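Acyl-CoA dehydrogenase domain protein Tcur3483 (Thermomonospora curvata, PDB 6WY9) probably catalyses flavin-dependent oxidation of a CH-CH group, as a FAD-binding member of the acyl-CoA dehydrogenase family. Local coordinates at residues K128-P133 with V240-G245; F169-S174 with S204-P209; C191-E196 with G245-G250. One frame throughout, in Å; residues are numbered along the deposited sequence.

The three contacts lie on the same side of the chain's centre and converge on the sheet that contains strands 186-192, 203-209 and 243-244. Contacts 1 and 2, with centres about 14 Å apart, meet where strand 243-244 runs beside 203-209: E242 O lies 3.0 Å from I207 N and V244 N 3.0 Å from I205 O, each probably a hydrogen bond. Contacts 2 and 3, about 11 Å apart between centres, are joined through S204 OG, 2.7 Å from T193 OG1. Contacts 1 and 3 share G245. In contact 2 the V208 side chain is about 13 Å from the bound dihydroflavine-adenine dinucleotide; contacts 1 and 3 lie away from the cofactor site.

Contact 1. Residues K128-P133 with V240-G245; sequences KKKYLP and VSEVVG
K130 lays the last methylenes of its chain across the carboxylate of E242, the two side chains crossing at about a right angle with CE 3.5 Å from OE1. Its ammonium does not close on the acid: NZ remains 4.7 Å from E242 OE1, so any attraction between the opposite charges is probably long-range, and NZ makes a weak hydrogen bond to Y186 OH. With CG anti to the backbone N (chi1 171°), the lysine chain runs over its neighbour Y131, and CG stands above the centre of one ring face. This patch joins helix 125-136 of the N-terminal helical domain to the 3-10 turn 240-242, which follows the long strand 227-239 of the beta domain. Y131 points its hydroxyl end at the same carboxylate, E242 OE2 lying at the ring edge and near its plane, with ring and carboxylate planes 62° apart; the modelled OH-OE2 separation is too short to be trusted. The glutamate reaches the helix because its chain bends at chi2 (-65°). Y186 meets the Y131 ring edge-to-face, while Q127 on the same helix donates through NE2 to the backbone oxygens of S241 and V243.

Contact 2. Residues F169-S174 with S204-P209; sequences FVIDGS and SIIIVP
F169 and I206 meet at about a right angle: the isoleucine brings its terminal methyl CD1 over one face of the phenyl ring, 4.1 Å from F169 CG, near the side of the ring that joins the backbone. I171 and V208 meet differently, tip to tip, with I171 CD1 3.6 Å from V208 CG2. The I171 chain is extended at chi2 (171°), which carries CD1 outward from its strand to this meeting point. The same methyl also approaches the branch of I206, at 4.3 Å from CG2, and so touches two residues of the facing strand. All four side chains leave their backbones toward the opposing segment and are buried, and the atoms that meet are all carbon. Beyond it, V243 and A162 touch both F169 and I206, and L189 packs on I171 and V208, which extends the hydrophobic layer. The strand segments 169-174 and 204-209 belong to different sheets; their axes pass 10.3 Å apart and cross at -88°. The I206 side chain is also about 10 Å from that of Y146, a residue that binds FAD. Such face-to-face stacking of two sheets with nearly perpendicular strands is orthogonal beta packing, here forming the hydrophobic interior of the middle beta domain of an acyl-CoA dehydrogenase.

Contact 3. Residues C191-E196 with G245-G250; sequences CRTDPE and GEINGG
A type II beta turn from E246 to G249, on the way from strand 243-244 to helix 250-260, presents N248 to the loop that T193 and D194 begin after strand 186-192. The link is a very short hydrogen bond, 2.5 Å from T193 OG1 to N248 OD1, made where the two side chains meet at a slant. Threonine holds OG1 between its own backbone N and carbonyl carbon (chi1 45°), facing the turn. G202 O is a second acceptor within bonding range of this hydroxyl, so it and N248 OD1 must share or compete for the single proton. OG1 is also hydrogen-bonded to S204 OG, which in turn bonds to the backbone N of N248, so the main chain of the turn is tied to strand 203-209 and its amide to the loop after strand 186-192. N248 occupies the third position of the turn with a positive phi of 72°, a conformation that asparagine tolerates well, and the turn is closed by G249 N bonding to E246 O at 2.9 Å. D194 supplies a nonpolar neighbour for the amide: its CB comes to 3.3 Å from N248 OD1. With an alanine in place of N248, T193 OG1 would probably lose its acceptor in the turn and D194 CB the amide packed against it. Carboxylate and amide planes are 46° apart, and D194 OD2 stays 4.0 Å from N248 ND2. The carboxylate is instead used locally, OD1 accepting from E196 N at 3.0 Å, from above the carboxylate plane, in an Asx turn. I247 adds CG2 beside the hydroxyl, 4.1 Å from T193 OG1, and both I247 and T193 pack on F169 of the neighbouring sheet.

Contact 1. Residues K128-P133 with V240-G245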
loop_
_atom_site.group_PDB
_atom_site.type_symbol
_atom_site.label_atom_id
_atom_site.label_comp_id
_atom_site.label_asym_id
_atom_site.label_seq_id
_atom_site.Cartn_x
_atom_site.Cartn_y
_atom_site.Cartn_z
ATOM N N LYS A 128 -28.532 34.701 -16.845
ATOM C CA LYS A 128 -28.445 34.836 -15.399
ATOM C C LYS A 128 -29.800 35.184 -14.816
ATOM O O LYS A 128 -30.196 34.653 -13.771
ATOM C CB LYS A 128 -27.411 35.903 -15.037
ATOM C CG LYS A 128 -25.982 35.543 -15.424
ATOM C CD LYS A 128 -25.077 36.772 -15.340
ATOM C CE LYS A 128 -23.645 36.387 -15.697
ATOM N NZ LYS A 128 -22.739 37.560 -15.737
ATOM N N LYS A 129 -30.544 36.049 -15.503
ATOM C CA LYS A 129 -31.822 36.494 -14.966
ATOM C C LYS A 129 -32.850 35.366 -14.954
ATOM O O LYS A 129 -33.665 35.278 -14.026
ATOM C CB LYS A 129 -32.332 37.699 -15.765
ATOM C CG LYS A 129 -31.361 38.891 -15.827
ATOM C CD LYS A 129 -31.041 39.508 -14.458
ATOM C CE LYS A 129 -29.727 38.948 -13.880
ATOM N NZ LYS A 129 -29.473 39.310 -12.446
ATOM N N LYS A 130 -32.812 34.485 -15.950
ATOM C CA LYS A 130 -33.787 33.401 -16.014
ATOM C C LYS A 130 -33.536 32.327 -14.958
ATOM O O LYS A 130 -34.496 31.733 -14.451
ATOM C CB LYS A 130 -33.767 32.787 -17.419
ATOM C CG LYS A 130 -34.561 31.497 -17.629
ATOM C CD LYS A 130 -34.835 31.295 -19.145
ATOM C CE LYS A 130 -35.162 29.843 -19.547
ATOM N NZ LYS A 130 -36.462 29.312 -19.025
ATOM N N TYR A 131 -32.270 32.050 -14.627
ATOM C CA TYR A 131 -31.899 30.865 -13.854
ATOM C C TYR A 131 -31.440 31.180 -12.438
ATOM O O TYR A 131 -31.857 30.500 -11.500
ATOM C CB TYR A 131 -30.803 30.049 -14.578
ATOM C CG TYR A 131 -31.294 29.457 -15.884
ATOM C CD1 TYR A 131 -32.165 28.372 -15.898
ATOM C CD2 TYR A 131 -30.934 30.025 -17.101
ATOM C CE1 TYR A 131 -32.648 27.861 -17.090
ATOM C CE2 TYR A 131 -31.412 29.519 -18.304
ATOM C CZ TYR A 131 -32.265 28.441 -18.290
ATOM O OH TYR A 131 -32.734 27.959 -19.482
ATOM N N LEU A 132 -30.572 32.174 -12.253
ATOM C CA LEU A 132 -29.954 32.333 -10.941
ATOM C C LEU A 132 -30.970 32.613 -9.844
ATOM O O LEU A 132 -30.849 32.009 -8.765
ATOM C CB LEU A 132 -28.883 33.427 -10.981
ATOM C CG LEU A 132 -27.659 33.067 -11.821
ATOM C CD1 LEU A 132 -26.558 34.073 -11.541
ATOM C CD2 LEU A 132 -27.191 31.663 -11.511
ATOM N N PRO A 133 -31.994 33.448 -10.047
ATOM C CA PRO A 133 -32.925 33.704 -8.932
ATOM C C PRO A 133 -33.649 32.445 -8.479
ATOM O O PRO A 133 -33.807 32.220 -7.269
ATOM C CB PRO A 133 -33.886 34.763 -9.506
ATOM C CG PRO A 133 -33.170 35.338 -10.708
ATOM C CD PRO A 133 -32.389 34.178 -11.271
ATOM N N VAL A 240 -31.901 28.655 -29.521
ATOM C CA VAL A 240 -30.452 28.842 -29.587
ATOM C C VAL A 240 -29.931 29.724 -28.456
ATOM O O VAL A 240 -28.759 29.606 -28.079
ATOM C CB VAL A 240 -30.038 29.403 -30.973
ATOM C CG1 VAL A 240 -28.705 30.142 -30.904
ATOM C CG2 VAL A 240 -29.934 28.273 -31.988
ATOM N N SER A 241 -30.771 30.587 -27.875
ATOM C CA SER A 241 -30.334 31.378 -26.726
ATOM C C SER A 241 -30.019 30.527 -25.485
ATOM O O SER A 241 -29.435 31.047 -24.525
ATOM C CB SER A 241 -31.399 32.400 -26.375
ATOM O OG SER A 241 -32.633 31.737 -26.221
ATOM N N GLU A 242 -30.425 29.262 -25.455
ATOM C CA GLU A 242 -30.156 28.369 -24.330
ATOM C C GLU A 242 -28.764 27.711 -24.392
ATOM O O GLU A 242 -28.472 26.827 -23.582
ATOM C CB GLU A 242 -31.242 27.292 -24.254
ATOM C CG GLU A 242 -32.612 27.830 -23.914
ATOM C CD GLU A 242 -32.656 28.432 -22.524
ATOM O OE1 GLU A 242 -33.132 29.572 -22.352
ATOM O OE2 GLU A 242 -32.197 27.749 -21.594
ATOM N N VAL A 243 -27.906 28.121 -25.320
ATOM C CA VAL A 243 -26.502 27.723 -25.313
ATOM C C VAL A 243 -25.750 28.608 -24.330
ATOM O O VAL A 243 -25.822 29.838 -24.410
ATOM C CB VAL A 243 -25.896 27.851 -26.722
ATOM C CG1 VAL A 243 -24.369 27.635 -26.669
ATOM C CG2 VAL A 243 -26.569 26.881 -27.685
ATOM N N VAL A 244 -25.015 28.006 -23.416
ATOM C CA VAL A 244 -24.239 28.786 -22.462
ATOM C C VAL A 244 -22.844 28.993 -23.034
ATOM O O VAL A 244 -22.187 28.035 -23.439
ATOM C CB VAL A 244 -24.175 28.090 -21.093
ATOM C CG1 VAL A 244 -23.651 29.060 -20.047
ATOM C CG2 VAL A 244 -25.536 27.554 -20.707
ATOM N N GLY A 245 -22.361 30.230 -23.021
ATOM C CA GLY A 245 -21.044 30.472 -23.575
ATOM C C GLY A 245 -21.152 30.598 -25.087
ATOM O O GLY A 245 -22.212 30.916 -25.620
#

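Contact 2. Residues F169-S174 with S204-P209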
loop_
_atom_site.group_PDB
_atom_site.type_symbol
_atom_site.label_atom_id
_atom_site.label_comp_id
_atom_site.label_asym_id
_atom_site.label_seq_id
_atom_site.Cartn_x
_atom_site.Cartn_y
_atom_site.Cartn_z
ATOM N N PHE A 169 -32.062 24.680 -31.617
ATOM C CA PHE A 169 -31.234 23.498 -31.773
ATOM C C PHE A 169 -32.117 22.268 -31.659
ATOM O O PHE A 169 -33.065 22.248 -30.863
ATOM C CB PHE A 169 -30.121 23.446 -30.724
ATOM C CG PHE A 169 -28.873 24.133 -31.153
ATOM C CD1 PHE A 169 -28.056 23.554 -32.103
ATOM C CD2 PHE A 169 -28.516 25.362 -30.618
ATOM C CE1 PHE A 169 -26.896 24.175 -32.510
ATOM C CE2 PHE A 169 -27.353 25.995 -31.031
ATOM C CZ PHE A 169 -26.544 25.397 -31.981
ATOM N N VAL A 170 -31.813 21.255 -32.471
ATOM C CA VAL A 170 -32.487 19.961 -32.433
ATOM C C VAL A 170 -31.483 18.964 -31.870
ATOM O O VAL A 170 -30.396 18.780 -32.436
ATOM C CB VAL A 170 -32.996 19.530 -33.821
ATOM C CG1 VAL A 170 -33.852 18.266 -33.719
ATOM C CG2 VAL A 170 -33.795 20.637 -34.448
ATOM N N ILE A 171 -31.839 18.333 -30.757
ATOM C CA ILE A 171 -30.905 17.550 -29.951
ATOM C C ILE A 171 -31.297 16.081 -30.035
ATOM O O ILE A 171 -32.453 15.722 -29.774
ATOM C CB ILE A 171 -30.879 18.035 -28.493
ATOM C CG1 ILE A 171 -30.515 19.522 -28.395
ATOM C CG2 ILE A 171 -29.911 17.205 -27.623
ATOM C CD1 ILE A 171 -30.688 20.081 -26.986
ATOM N N ASP A 172 -30.331 15.236 -30.406
ATOM C CA ASP A 172 -30.535 13.803 -30.519
ATOM C C ASP A 172 -29.370 13.093 -29.867
ATOM O O ASP A 172 -28.220 13.286 -30.268
ATOM C CB ASP A 172 -30.652 13.368 -31.981
ATOM C CG ASP A 172 -31.923 13.858 -32.626
ATOM O OD1 ASP A 172 -33.006 13.358 -32.246
ATOM O OD2 ASP A 172 -31.831 14.756 -33.496
ATOM N N GLY A 173 -29.669 12.259 -28.883
ATOM C CA GLY A 173 -28.653 11.416 -28.275
ATOM C C GLY A 173 -29.182 10.884 -26.960
ATOM O O GLY A 173 -30.393 10.842 -26.735
ATOM N N SER A 174 -28.250 10.520 -26.094
ATOM C CA SER A 174 -28.594 10.020 -24.769
ATOM C C SER A 174 -27.403 10.232 -23.848
ATOM O O SER A 174 -26.273 10.403 -24.307
ATOM C CB SER A 174 -28.946 8.539 -24.822
ATOM O OG SER A 174 -27.731 7.836 -24.954
ATOM N N SER A 204 -20.788 22.070 -27.309
ATOM C CA SER A 204 -21.433 23.176 -26.616
ATOM C C SER A 204 -22.222 22.656 -25.418
ATOM O O SER A 204 -22.638 21.492 -25.374
ATOM C CB SER A 204 -22.350 23.959 -27.563
ATOM O OG SER A 204 -21.654 24.324 -28.745
ATOM N N ILE A 205 -22.379 23.522 -24.425
ATOM C CA ILE A 205 -23.289 23.302 -23.307
ATOM C C ILE A 205 -24.643 23.911 -23.664
ATOM O O ILE A 205 -24.723 25.085 -24.054
ATOM C CB ILE A 205 -22.705 23.922 -22.023
ATOM C CG1 ILE A 205 -21.454 23.141 -21.592
ATOM C CG2 ILE A 205 -23.757 24.031 -20.901
ATOM C CD1 ILE A 205 -21.711 21.693 -21.159
ATOM N N ILE A 206 -25.711 23.114 -23.565
ATOM C CA ILE A 206 -27.070 23.594 -23.818
ATOM C C ILE A 206 -27.988 23.227 -22.649
ATOM O O ILE A 206 -27.961 22.087 -22.160
ATOM C CB ILE A 206 -27.653 23.031 -25.132
ATOM C CG1 ILE A 206 -26.643 23.173 -26.270
ATOM C CG2 ILE A 206 -28.953 23.759 -25.462
ATOM C CD1 ILE A 206 -27.186 22.771 -27.691
ATOM N N ILE A 207 -28.821 24.179 -22.217
ATOM C CA ILE A 207 -29.765 23.916 -21.130
ATOM C C ILE A 207 -31.059 23.377 -21.727
ATOM O O ILE A 207 -31.695 24.032 -22.563
ATOM C CB ILE A 207 -30.024 25.166 -20.271
ATOM C CG1 ILE A 207 -28.708 25.717 -19.705
ATOM C CG2 ILE A 207 -31.038 24.853 -19.114
ATOM C CD1 ILE A 207 -28.895 26.994 -18.872
ATOM N N VAL A 208 -31.450 22.188 -21.296
ATOM C CA VAL A 208 -32.626 21.503 -21.809
ATOM C C VAL A 208 -33.639 21.376 -20.679
ATOM O O VAL A 208 -33.334 20.775 -19.643
ATOM C CB VAL A 208 -32.280 20.117 -22.371
ATOM C CG1 VAL A 208 -33.555 19.445 -22.894
ATOM C CG2 VAL A 208 -31.202 20.235 -23.448
ATOM N N PRO A 209 -34.859 21.891 -20.834
ATOM C CA PRO A 209 -35.882 21.680 -19.801
ATOM C C PRO A 209 -36.303 20.215 -19.746
ATOM O O PRO A 209 -36.415 19.542 -20.777
ATOM C CB PRO A 209 -37.031 22.587 -20.257
ATOM C CG PRO A 209 -36.881 22.621 -21.737
ATOM C CD PRO A 209 -35.396 22.593 -22.012
#

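Contact 3. Residues C191-E196 with G245-G250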
loop_
_atom_site.group_PDB
_atom_site.type_symbol
_atom_site.label_atom_id
_atom_site.label_comp_id
_atom_site.label_asym_id
_atom_site.label_seq_id
_atom_site.Cartn_x
_atom_site.Cartn_y
_atom_site.Cartn_z
ATOM N N CYS A 191 -23.187 18.741 -25.740
ATOM C CA CYS A 191 -23.585 18.267 -27.064
ATOM C C CYS A 191 -22.497 18.555 -28.091
ATOM O O CYS A 191 -21.772 19.552 -27.995
ATOM C CB CYS A 191 -24.879 18.951 -27.590
ATOM S SG CYS A 191 -26.339 18.951 -26.537
ATOM N N ARG A 192 -22.441 17.702 -29.112
ATOM C CA ARG A 192 -21.626 17.928 -30.314
ATOM C C ARG A 192 -22.349 18.881 -31.264
ATOM O O ARG A 192 -23.375 18.529 -31.858
ATOM C CB ARG A 192 -21.333 16.603 -31.011
ATOM C CG ARG A 192 -20.578 16.727 -32.363
ATOM C CD ARG A 192 -19.077 16.855 -32.149
ATOM N NE ARG A 192 -18.651 15.987 -31.057
ATOM C CZ ARG A 192 -17.539 16.136 -30.336
ATOM N NH1 ARG A 192 -17.298 15.307 -29.329
ATOM N NH2 ARG A 192 -16.678 17.119 -30.591
ATOM N N THR A 193 -21.816 20.093 -31.422
ATOM C CA THR A 193 -22.395 21.070 -32.342
ATOM C C THR A 193 -21.621 21.206 -33.656
ATOM O O THR A 193 -22.167 21.727 -34.648
ATOM C CB THR A 193 -22.503 22.444 -31.637
ATOM O OG1 THR A 193 -21.294 22.737 -30.917
ATOM C CG2 THR A 193 -23.653 22.443 -30.617
ATOM N N ASP A 194 -20.380 20.744 -33.719
ATOM C CA ASP A 194 -19.615 20.839 -34.961
ATOM C C ASP A 194 -18.926 19.509 -35.201
ATOM O O ASP A 194 -17.832 19.263 -34.661
ATOM C CB ASP A 194 -18.601 21.971 -34.936
ATOM C CG ASP A 194 -17.859 22.109 -36.264
ATOM O OD1 ASP A 194 -17.953 21.194 -37.112
ATOM O OD2 ASP A 194 -17.193 23.140 -36.462
ATOM N N PRO A 195 -19.512 18.640 -36.023
ATOM C CA PRO A 195 -18.976 17.284 -36.163
ATOM C C PRO A 195 -17.650 17.226 -36.898
ATOM O O PRO A 195 -17.044 16.153 -36.936
ATOM C CB PRO A 195 -20.076 16.549 -36.946
ATOM C CG PRO A 195 -21.117 17.628 -37.331
ATOM C CD PRO A 195 -20.492 18.953 -37.074
ATOM N N GLU A 196 -17.179 18.325 -37.488
ATOM C CA GLU A 196 -15.927 18.303 -38.226
ATOM C C GLU A 196 -14.753 18.900 -37.458
ATOM O O GLU A 196 -13.618 18.789 -37.920
ATOM C CB GLU A 196 -16.088 19.034 -39.570
ATOM C CG GLU A 196 -17.086 18.381 -40.530
ATOM C CD GLU A 196 -16.451 17.377 -41.501
ATOM O OE1 GLU A 196 -16.469 16.160 -41.213
ATOM O OE2 GLU A 196 -15.945 17.805 -42.568
ATOM N N GLY A 245 -22.361 30.230 -23.021
ATOM C CA GLY A 245 -21.044 30.472 -23.575
ATOM C C GLY A 245 -21.152 30.598 -25.087
ATOM O O GLY A 245 -22.212 30.916 -25.620
ATOM N N GLU A 246 -20.051 30.314 -25.778
ATOM C CA GLU A 246 -20.013 30.350 -27.232
ATOM C C GLU A 246 -20.241 28.963 -27.817
ATOM O O GLU A 246 -19.854 27.946 -27.230
ATOM C CB GLU A 246 -18.679 30.910 -27.726
ATOM C CG GLU A 246 -18.659 32.411 -27.763
ATOM C CD GLU A 246 -17.297 32.979 -27.458
ATOM O OE1 GLU A 246 -16.315 32.201 -27.498
ATOM O OE2 GLU A 246 -17.215 34.197 -27.171
ATOM N N ILE A 247 -20.882 28.929 -28.989
ATOM C CA ILE A 247 -21.103 27.663 -29.673
ATOM C C ILE A 247 -19.751 27.068 -30.038
ATOM O O ILE A 247 -18.843 27.769 -30.506
ATOM C CB ILE A 247 -22.021 27.864 -30.894
ATOM C CG1 ILE A 247 -23.439 28.215 -30.421
ATOM C CG2 ILE A 247 -22.060 26.618 -31.790
ATOM C CD1 ILE A 247 -24.344 28.758 -31.519
ATOM N N ASN A 248 -19.599 25.773 -29.776
ATOM C CA ASN A 248 -18.368 25.010 -29.938
ATOM C C ASN A 248 -17.311 25.355 -28.895
ATOM O O ASN A 248 -16.207 24.782 -28.952
ATOM C CB ASN A 248 -17.775 25.177 -31.336
ATOM C CG ASN A 248 -18.712 24.688 -32.405
ATOM O OD1 ASN A 248 -19.426 23.703 -32.205
ATOM N ND2 ASN A 248 -18.736 25.373 -33.535
ATOM N N GLY A 249 -17.606 26.254 -27.945
ATOM C CA GLY A 249 -16.698 26.616 -26.870
ATOM C C GLY A 249 -17.058 25.965 -25.544
ATOM O O GLY A 249 -16.660 26.434 -24.473
ATOM N N GLY A 250 -17.782 24.845 -25.602
ATOM C CA GLY A 250 -18.329 24.249 -24.401
ATOM C C GLY A 250 -17.310 23.581 -23.501
ATOM O O GLY A 250 -17.620 23.300 -22.339
#